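Local coordinates for protein acetylxylan esterase (Geobacillus stearothermophilus, PDB 4JJ6) that removes acetyl side groups from the xylose units of xylan and xylo-oligosaccharides as a serine esterase of the GDSL lipolytic family, at residues G6-F11 with I78-D83. The protein carries 1 engineered substitution. Numbering follows the deposited sequence. Where two conformers were deposited one is given.
Sequences GEKLLF and IAQKPD
The backbone of Lys8 is held by both the carboxylate and the amide N of Asp83, a compact example of how the end of a loop is tied to the strand beside which it will run. The amide N of Lys8 gives a nearly straight hydrogen bond (165°) to OD2 of Asp83, 2.8 Å away, taken on the anti lone pair of the carboxylate, while Asp83 N returns a more bent one to Lys8 O at 2.9 Å. The carboxylate carbon of Asp83 stands beside its own backbone N (chi1 -55°), which turns OD2 back to the Lys8 amide.

The side chain of Lys8 then runs along the loop. Its CB lies 3.8 Å from Asp83 OD2; CG stands anti to the backbone N (chi1 -175°), sending the chain past the proline; CD passes 3.9 Å from Pro82 CA and already nears Gln80 O, and after a bend at chi3 CE comes to 3.4 Å from Gln80 O. There NZ donates to Gln80 O at 2.7 Å, in the carbonyl plane, one residue before the chain leaves helical phi/psi at Lys81, whose phi is positive. With a methionine in its place, Gln80 O would probably lose this donor and the turn would be tied less firmly to the strand.

Beyond it, Leu10 packs its CB against Pro82 CB, and its CD1 meets Gln80 CB at 3.6 Å, the two side chains crossing at about a right angle; the Gln80 amide is turned elsewhere, NE2 bonding to Glu75 O. Lys8 is also backbone-bonded to Trp84, so the loop from helix 66-78 enters strand 84-88 directly beside strand 8-13, an alpha-to-beta connection of the parallel sheet in the SGNH hydrolase fold.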
loop_
_atom_site.group_PDB
_atom_site.type_symbol
_atom_site.label_atom_id
_atom_site.label_comp_id
_atom_site.label_asym_id
_atom_site.label_seq_id
_atom_site.Cartn_x
_atom_site.Cartn_y
_atom_site.Cartn_z
ATOM N N GLY A 6 3.385 -17.408 39.396
ATOM C CA GLY A 6 4.552 -16.588 39.175
ATOM C C GLY A 6 5.629 -17.137 38.191
ATOM O O GLY A 6 6.649 -16.506 38.052
ATOM N N GLU A 7 5.420 -18.279 37.540
ATOM C CA GLU A 7 6.500 -18.851 36.730
ATOM C C GLU A 7 6.451 -18.199 35.290
ATOM O O GLU A 7 5.401 -17.735 34.821
ATOM C CB GLU A 7 6.450 -20.381 36.759
ATOM C CG GLU A 7 6.829 -21.077 38.122
ATOM C CD GLU A 7 6.341 -22.502 38.336
ATOM O OE1 GLU A 7 5.981 -23.238 37.381
ATOM O OE2 GLU A 7 6.286 -22.966 39.525
ATOM N N LYS A 8 7.607 -18.160 34.610
ATOM C CA LYS A 8 7.724 -17.691 33.199
ATOM C C LYS A 8 7.857 -18.942 32.325
ATOM O O LYS A 8 8.766 -19.764 32.552
ATOM C CB LYS A 8 8.933 -16.824 33.022
ATOM C CG LYS A 8 9.017 -16.245 31.629
ATOM C CD LYS A 8 10.335 -15.747 31.183
ATOM C CE LYS A 8 10.594 -14.384 31.712
ATOM N NZ LYS A 8 11.540 -13.672 30.809
ATOM N N LEU A 9 6.927 -19.119 31.365
ATOM C CA LEU A 9 6.904 -20.251 30.475
ATOM C C LEU A 9 7.295 -19.692 29.066
ATOM O O LEU A 9 6.635 -18.813 28.559
ATOM C CB LEU A 9 5.526 -20.799 30.424
ATOM C CG LEU A 9 5.101 -21.732 29.305
ATOM C CD1 LEU A 9 5.989 -22.959 29.230
ATOM C CD2 LEU A 9 3.680 -22.179 29.576
ATOM N N LEU A 10 8.367 -20.211 28.498
ATOM C CA LEU A 10 8.930 -19.784 27.194
ATOM C C LEU A 10 8.740 -20.899 26.183
ATOM O O LEU A 10 9.131 -22.060 26.370
ATOM C CB LEU A 10 10.359 -19.381 27.334
ATOM C CG LEU A 10 11.041 -18.791 26.086
ATOM C CD1 LEU A 10 12.068 -17.817 26.561
ATOM C CD2 LEU A 10 11.626 -19.918 25.244
ATOM N N PHE A 11 8.063 -20.553 25.079
ATOM C CA PHE A 11 7.869 -21.530 24.032
ATOM C C PHE A 11 8.863 -21.226 22.893
ATOM O O PHE A 11 9.022 -20.078 22.529
ATOM C CB PHE A 11 6.476 -21.435 23.434
ATOM C CG PHE A 11 5.382 -21.984 24.294
ATOM C CD1 PHE A 11 4.935 -23.245 24.063
ATOM C CD2 PHE A 11 4.730 -21.185 25.240
ATOM C CE1 PHE A 11 3.921 -23.818 24.858
ATOM C CE2 PHE A 11 3.654 -21.723 25.950
ATOM C CZ PHE A 11 3.283 -23.061 25.740
ATOM N N ILE A 78 18.256 -18.809 27.104
ATOM C CA ILE A 78 18.998 -18.738 28.375
ATOM C C ILE A 78 18.932 -17.312 28.926
ATOM O O ILE A 78 18.604 -17.116 30.089
ATOM C CB ILE A 78 20.506 -19.078 28.190
ATOM C CG1 ILE A 78 20.712 -20.436 27.561
ATOM C CG2 ILE A 78 21.282 -18.922 29.510
ATOM C CD1 ILE A 78 20.024 -21.540 28.321
ATOM N N ALA A 79 19.188 -16.320 28.091
ATOM C CA ALA A 79 19.077 -14.892 28.503
ATOM C C ALA A 79 17.688 -14.435 28.975
ATOM O O ALA A 79 17.588 -13.395 29.601
ATOM C CB ALA A 79 19.605 -13.949 27.452
ATOM N N GLN A 80 16.630 -15.188 28.682
ATOM C CA GLN A 80 15.293 -14.857 29.126
ATOM C C GLN A 80 14.953 -15.326 30.529
ATOM O O GLN A 80 13.861 -15.012 31.030
ATOM C CB GLN A 80 14.255 -15.472 28.182
ATOM C CG GLN A 80 14.439 -15.046 26.742
ATOM C CD GLN A 80 14.454 -13.539 26.547
ATOM O OE1 GLN A 80 13.470 -12.860 26.834
ATOM N NE2 GLN A 80 15.555 -13.014 25.993
ATOM N N LYS A 81 15.849 -16.113 31.127
ATOM C CA LYS A 81 15.665 -16.746 32.425
ATOM C C LYS A 81 14.331 -17.382 32.661
ATOM O O LYS A 81 13.672 -17.104 33.619
ATOM C CB LYS A 81 15.884 -15.718 33.514
ATOM C CG LYS A 81 17.117 -14.883 33.309
ATOM C CD LYS A 81 18.239 -15.508 34.093
ATOM C CE LYS A 81 19.553 -14.800 33.841
ATOM N NZ LYS A 81 20.615 -15.847 33.782
ATOM N N PRO A 82 13.922 -18.289 31.794
ATOM C CA PRO A 82 12.601 -18.850 31.956
ATOM C C PRO A 82 12.623 -19.809 33.103
ATOM O O PRO A 82 13.661 -20.323 33.443
ATOM C CB PRO A 82 12.371 -19.645 30.642
ATOM C CG PRO A 82 13.815 -19.976 30.194
ATOM C CD PRO A 82 14.597 -18.744 30.559
ATOM N N ASP A 83 11.469 -20.099 33.643
ATOM C CA ASP A 83 11.293 -21.223 34.545
ATOM C C ASP A 83 10.917 -22.435 33.852
ATOM O O ASP A 83 11.295 -23.552 34.260
ATOM C CB ASP A 83 10.234 -20.893 35.627
ATOM C CG ASP A 83 10.590 -19.634 36.359
ATOM O OD1 ASP A 83 11.659 -19.605 37.043
ATOM O OD2 ASP A 83 9.908 -18.615 36.178
#